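PDB 5U1T: separin from Saccharomyces cerevisiae, which cleaves the cohesin subunit Scc1 as a caspase-like cysteine protease at the onset of anaphase, so that sister chromatids can separate, and is held inactive until then by securin. Local coordinates for residues A[796-799]-A[800-804]; A[812-815]-A[816-820]; A[66-69]-A[70-73]. All blocks are in the same frame, centred on the assembly; numbering follows the deposited sequence.

Interaction 1. Residues A[796-799]-A[800-804]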
# COMPACT_ATOMS: atom_id res chain seq x y z
N PHE A 796 -0.09 -1.91 10.81
CA PHE A 796 0.29 -1.49 12.17
C PHE A 796 -0.84 -0.77 12.93
O PHE A 796 -1.16 -1.13 14.05
CB PHE A 796 1.54 -0.61 12.15
CG PHE A 796 2.82 -1.38 12.12
CD1 PHE A 796 3.33 -1.97 13.27
CD2 PHE A 796 3.52 -1.54 10.92
CE1 PHE A 796 4.51 -2.71 13.25
CE2 PHE A 796 4.70 -2.27 10.88
CZ PHE A 796 5.20 -2.85 12.05
N PHE A 797 -1.43 0.25 12.31
CA PHE A 797 -2.63 0.87 12.85
C PHE A 797 -3.67 -0.19 13.27
O PHE A 797 -4.15 -0.20 14.40
CB PHE A 797 -3.26 1.83 11.82
CG PHE A 797 -2.35 2.95 11.38
CD1 PHE A 797 -1.19 3.27 12.08
CD2 PHE A 797 -2.66 3.71 10.25
CE1 PHE A 797 -0.35 4.32 11.65
CE2 PHE A 797 -1.84 4.75 9.82
CZ PHE A 797 -0.69 5.06 10.53
N GLN A 798 -3.99 -1.11 12.37
CA GLN A 798 -5.01 -2.10 12.66
C GLN A 798 -4.65 -2.99 13.85
O GLN A 798 -5.48 -3.22 14.72
CB GLN A 798 -5.27 -2.97 11.43
CG GLN A 798 -6.66 -3.57 11.38
CD GLN A 798 -7.73 -2.56 11.79
OE1 GLN A 798 -7.99 -1.58 11.09
NE2 GLN A 798 -8.32 -2.79 12.96
N LEU A 799 -3.42 -3.50 13.89
CA LEU A 799 -2.99 -4.40 14.95
C LEU A 799 -3.03 -3.70 16.30
O LEU A 799 -3.55 -4.25 17.28
CB LEU A 799 -1.59 -4.94 14.69
CG LEU A 799 -1.45 -6.26 13.93
CD1 LEU A 799 -0.02 -6.40 13.41
CD2 LEU A 799 -1.80 -7.46 14.79
N ILE A 800 -2.49 -2.48 16.35
CA ILE A 800 -2.53 -1.68 17.56
C ILE A 800 -3.97 -1.42 17.99
O ILE A 800 -4.31 -1.61 19.14
CB ILE A 800 -1.76 -0.36 17.38
CG1 ILE A 800 -0.28 -0.66 17.08
CG2 ILE A 800 -1.91 0.50 18.61
CD1 ILE A 800 0.63 0.56 16.90
N LYS A 801 -4.83 -1.00 17.06
CA LYS A 801 -6.23 -0.81 17.36
C LYS A 801 -6.85 -2.10 17.91
O LYS A 801 -7.65 -2.05 18.85
CB LYS A 801 -6.99 -0.33 16.12
CG LYS A 801 -6.92 1.18 15.84
CD LYS A 801 -7.57 1.47 14.48
CE LYS A 801 -8.26 2.84 14.40
NZ LYS A 801 -9.16 2.99 13.19
N ILE A 802 -6.48 -3.25 17.36
CA ILE A 802 -7.12 -4.50 17.80
C ILE A 802 -6.72 -4.81 19.25
O ILE A 802 -7.53 -5.30 20.04
CB ILE A 802 -6.76 -5.70 16.90
CG1 ILE A 802 -7.30 -5.52 15.48
CG2 ILE A 802 -7.35 -6.99 17.45
CD1 ILE A 802 -6.82 -6.60 14.51
N HIS A 803 -5.48 -4.50 19.59
CA HIS A 803 -4.97 -4.77 20.91
C HIS A 803 -5.37 -3.70 21.95
O HIS A 803 -5.36 -3.96 23.15
CB HIS A 803 -3.45 -4.93 20.84
CG HIS A 803 -3.02 -6.19 20.15
ND1 HIS A 803 -2.70 -7.34 20.84
CD2 HIS A 803 -2.87 -6.48 18.84
CE1 HIS A 803 -2.36 -8.29 19.98
NE2 HIS A 803 -2.46 -7.79 18.76
N ILE A 804 -5.74 -2.50 21.48
CA ILE A 804 -6.33 -1.49 22.35
C ILE A 804 -7.72 -1.94 22.72
O ILE A 804 -8.09 -1.91 23.89
CB ILE A 804 -6.41 -0.12 21.68
CG1 ILE A 804 -5.02 0.51 21.63
CG2 ILE A 804 -7.34 0.80 22.43
CD1 ILE A 804 -4.89 1.58 20.59

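Interaction 2. Residues A[812-815]-A[816-820]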
# COMPACT_ATOMS: atom_id res chain seq x y z
N CYS A 812 0.60 -3.59 22.47
CA CYS A 812 0.53 -2.25 21.91
C CYS A 812 1.88 -1.58 21.99
O CYS A 812 2.33 -0.93 21.04
CB CYS A 812 -0.54 -1.43 22.64
SG CYS A 812 -2.22 -1.79 22.09
N GLU A 813 2.53 -1.74 23.14
CA GLU A 813 3.86 -1.21 23.30
C GLU A 813 4.79 -1.79 22.26
O GLU A 813 5.59 -1.08 21.68
CB GLU A 813 4.40 -1.50 24.70
CG GLU A 813 3.87 -0.57 25.76
CD GLU A 813 4.15 0.89 25.46
OE1 GLU A 813 3.21 1.60 25.04
OE2 GLU A 813 5.29 1.34 25.67
N PHE A 814 4.66 -3.09 22.00
CA PHE A 814 5.57 -3.75 21.07
C PHE A 814 5.41 -3.19 19.67
O PHE A 814 6.38 -2.83 18.99
CB PHE A 814 5.32 -5.26 21.05
CG PHE A 814 6.22 -5.99 20.10
CD1 PHE A 814 5.86 -6.16 18.76
CD2 PHE A 814 7.44 -6.50 20.52
CE1 PHE A 814 6.69 -6.84 17.86
CE2 PHE A 814 8.27 -7.18 19.64
CZ PHE A 814 7.90 -7.34 18.30
N TYR A 815 4.15 -3.12 19.23
CA TYR A 815 3.85 -2.70 17.88
C TYR A 815 4.14 -1.23 17.68
O TYR A 815 4.73 -0.84 16.68
CB TYR A 815 2.40 -3.04 17.57
CG TYR A 815 2.26 -4.49 17.25
CD1 TYR A 815 3.07 -5.07 16.29
CD2 TYR A 815 1.36 -5.30 17.92
CE1 TYR A 815 2.96 -6.41 15.98
CE2 TYR A 815 1.25 -6.65 17.62
CZ TYR A 815 2.06 -7.19 16.65
OH TYR A 815 1.98 -8.53 16.32
N SER A 816 3.76 -0.42 18.66
CA SER A 816 3.95 1.01 18.56
C SER A 816 5.43 1.31 18.48
O SER A 816 5.86 2.20 17.75
CB SER A 816 3.30 1.76 19.74
OG SER A 816 4.11 1.74 20.90
N LYS A 817 6.22 0.53 19.20
CA LYS A 817 7.67 0.63 19.09
C LYS A 817 8.20 0.22 17.70
O LYS A 817 9.07 0.88 17.15
CB LYS A 817 8.33 -0.19 20.18
CG LYS A 817 8.33 0.49 21.53
CD LYS A 817 8.55 -0.50 22.66
CE LYS A 817 8.34 0.17 24.02
NZ LYS A 817 8.58 -0.79 25.16
N GLU A 818 7.66 -0.85 17.13
CA GLU A 818 8.11 -1.26 15.82
C GLU A 818 7.74 -0.20 14.80
O GLU A 818 8.54 0.14 13.94
CB GLU A 818 7.50 -2.61 15.43
CG GLU A 818 8.20 -3.80 16.06
CD GLU A 818 9.64 -3.93 15.60
OE1 GLU A 818 9.86 -4.01 14.36
OE2 GLU A 818 10.55 -3.93 16.46
N LEU A 819 6.54 0.35 14.91
CA LEU A 819 6.07 1.32 13.93
C LEU A 819 6.89 2.59 14.02
O LEU A 819 7.32 3.14 13.01
CB LEU A 819 4.58 1.63 14.15
CG LEU A 819 4.05 2.99 13.70
CD1 LEU A 819 4.12 3.11 12.21
CD2 LEU A 819 2.63 3.15 14.16
N SER A 820 7.10 3.05 15.25
CA SER A 820 7.83 4.28 15.50
C SER A 820 9.21 4.23 14.83
O SER A 820 9.63 5.18 14.16
CB SER A 820 7.97 4.49 17.00
OG SER A 820 8.34 5.81 17.31

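Interaction 3. Residues A[66-69]-A[70-73]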
# COMPACT_ATOMS: atom_id res chain seq x y z
N HIS A 66 12.85 17.35 -34.98
CA HIS A 66 11.66 16.88 -35.70
C HIS A 66 10.77 17.97 -36.35
O HIS A 66 9.60 17.74 -36.60
CB HIS A 66 10.81 16.02 -34.74
CG HIS A 66 11.40 14.67 -34.47
ND1 HIS A 66 10.65 13.52 -34.46
CD2 HIS A 66 12.68 14.29 -34.25
CE1 HIS A 66 11.43 12.48 -34.23
NE2 HIS A 66 12.67 12.92 -34.10
N MET A 67 11.33 19.13 -36.64
CA MET A 67 10.57 20.23 -37.22
C MET A 67 10.51 20.13 -38.76
O MET A 67 11.20 20.88 -39.47
CB MET A 67 11.21 21.56 -36.81
CG MET A 67 11.01 21.91 -35.38
SD MET A 67 9.25 22.21 -35.10
CE MET A 67 9.15 23.97 -35.37
N TRP A 68 9.70 19.21 -39.27
CA TRP A 68 9.84 18.79 -40.67
C TRP A 68 9.40 19.84 -41.68
O TRP A 68 9.89 19.87 -42.81
CB TRP A 68 9.05 17.51 -40.92
CG TRP A 68 9.09 16.45 -39.81
CD1 TRP A 68 8.01 15.95 -39.12
CD2 TRP A 68 10.24 15.74 -39.31
NE1 TRP A 68 8.42 14.99 -38.23
CE2 TRP A 68 9.78 14.85 -38.32
CE3 TRP A 68 11.60 15.79 -39.60
CZ2 TRP A 68 10.65 14.00 -37.62
CZ3 TRP A 68 12.46 14.96 -38.90
CH2 TRP A 68 11.98 14.07 -37.92
N GLY A 69 8.46 20.69 -41.29
CA GLY A 69 7.85 21.64 -42.18
C GLY A 69 8.79 22.77 -42.49
O GLY A 69 8.67 23.41 -43.53
N HIS A 70 9.75 23.01 -41.61
CA HIS A 70 10.74 24.03 -41.91
C HIS A 70 11.80 23.54 -42.90
O HIS A 70 12.54 24.33 -43.49
CB HIS A 70 11.39 24.52 -40.63
CG HIS A 70 10.61 25.57 -39.91
ND1 HIS A 70 9.51 25.28 -39.13
CD2 HIS A 70 10.78 26.91 -39.85
CE1 HIS A 70 9.04 26.40 -38.62
NE2 HIS A 70 9.79 27.40 -39.04
N ILE A 71 11.87 22.23 -43.09
CA ILE A 71 12.75 21.69 -44.10
C ILE A 71 12.24 22.13 -45.48
O ILE A 71 13.01 22.52 -46.35
CB ILE A 71 12.86 20.16 -43.99
CG1 ILE A 71 13.44 19.77 -42.65
CG2 ILE A 71 13.76 19.61 -45.05
CD1 ILE A 71 13.30 18.31 -42.34
N ASN A 72 10.92 22.10 -45.66
CA ASN A 72 10.32 22.48 -46.94
C ASN A 72 10.66 23.91 -47.33
O ASN A 72 10.99 24.21 -48.49
CB ASN A 72 8.79 22.37 -46.89
CG ASN A 72 8.32 20.99 -46.51
OD1 ASN A 72 8.77 20.40 -45.51
ND2 ASN A 72 7.41 20.46 -47.30
N SER A 73 10.56 24.80 -46.35
CA SER A 73 10.73 26.20 -46.63
C SER A 73 12.21 26.47 -46.89
O SER A 73 12.55 27.36 -47.68
CB SER A 73 10.18 27.04 -45.49
OG SER A 73 11.19 27.26 -44.53

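Interaction 1. Residues A[796-799]-A[800-804]
Phe796 joins the next turn of the helix through its carbonyl: Ile800 N donates to Phe796 O over 3.0 Å, almost straight at 172°. Ile800 also lays its CG1 branch near this oxygen, because chi1 of -62° sets CG1 beside its own backbone N. One residue on, Phe797 O accepts Lys801 N at 2.9 Å. The first carbons of the lysine pass this carbonyl, with Lys801 CG 3.4 Å from Phe797 O, before the chain continues outward to its exposed end; a long charged residue suits a site where the root is packed and the ammonium group can reach solvent. Gln798 closes its turn with Ile802 N, 2.8 Å from Gln798 O, and its side chain bends at chi2 to return over the helix surface. Its amide nitrogen NE2 stops 3.9 Å from Ile802 CG1, an oblique van der Waals touch. At Leu799 the side chain lies alongside that of His803, the two pointing the same way. Buried and apolar, Leu799 and Ile802 suit the face turned to helix 756-775. Helix 782-805, which carries all nine residues, is packed by helix 809-825 against Phe796 and Ile800, by helix 756-775 against Leu799 and Ile802, by helix 729-752 against Gln798, and by helix 829-845, whose Phe838 stacks on the Phe797 ring.

Interaction 2. Residues A[812-815]-A[816-820]
The carbonyl oxygen Glu813 O draws two groups from the following turn: Lys817 N donates to it at 3.0 Å, and Ser816 OG stands 3.3 Å from Glu813 O. That hydroxyl also has Cys812 O nearby. Its place follows from a chi1 of 80°, which puts OG between the backbone N and the carbonyl carbon, turned back toward the preceding turn. Serine is small enough to bury here against Leu839 and Tyr842, its hydroxyl kept close to main-chain acceptors. On the outer side the extended lysine runs past the glutamate obliquely; Glu813 OE2 and Lys817 NZ are 4.0 Å apart, a long salt bridge, while Glu813 OE1 bonds to Tyr842 OH. Phe814 and Glu818 lie side by side. The ring comes to the aliphatic part of the acid, with Phe814 CE1 3.8 Å from Glu818 CG, and the ring and carboxylate planes differ by 25°. Beyond that methylene, Glu818 OE1 pairs with Arg821 and also bonds an aromatic side chain of another protein's chain. Tyr815 OH bonds an acidic side chain of that other chain, and the Phe814 ring meets an aromatic one there at about 90°. The helix thus divides its chemistry: carbon stems pack within it, whereas the carboxylates find firmer partners outside, and the loose lysine pair probably adds only modest electrostatic stability.

Interaction 3. Residues A[66-69]-A[70-73]
Ile71 leans back on Trp68, and its side chain can be followed outward along the tryptophan. CB, the branch point, is 3.2 Å from Trp68 O, the same carbonyl that accepts Ile71 N at 3.1 Å from well above its plane. From there Ile71 CG1, anti to its own carbonyl carbon and beside its backbone N (chi1 -62°), still runs close to that oxygen, 3.6 Å from Trp68 O. The terminal CD1 then reaches the indole, 4.1 Å from Trp68 CE3, arriving at the ring's edge near its plane. A buried, branched aliphatic residue suits this spot, where it also packs on Leu62 and Tyr127. An alanine here is likely to leave the CE3 edge of the indole without its methyl partner and open a gap toward Leu62. The indole has further supports: Trp124 meets it edge-to-face, and its NE1 donates to Asn467 O. On another side of the turn, Met67, the centre of an inverse gamma turn, bends at chi2 and chi3 to bring CE alongside the imidazole, 4.0 Å from His70 ND1. Met67 O also accepts a weak bond from His70 N at 3.3 Å, and Gly69 O a weak one from Asn72 N, as the chain winds into helix 69-87. Asn72 suits the first turn because its side-chain oxygen OD1 can accept from Arg466 NH2, which ties the helix start to the loop holding that arginine. Two of the three backbone bonds described here are weak, so apolar side-chain packing and the bonds to Arg466 and Asn467 probably contribute much of the hold.

Overall arrangement
Along the chain interaction 3 comes first, near the N-terminus, where the loop after helix 48-64 runs into the first turn of helix 69-87, followed by interactions 1 and 2 on the successive helices 782-805 and 809-825. The latter two have centres 10 Å apart and touch directly, as where Ile800 CG1 meets Tyr815 CB at 3.6 Å, so they form the facing sides of one helix pair. Both also border another protein's chain, probably securin. Interaction 3 is remote, its centre about 65 Å from each of the others. The three thus sample an elongated, largely helical protein, and none lies at the proposed catalytic cysteine, Cys1497.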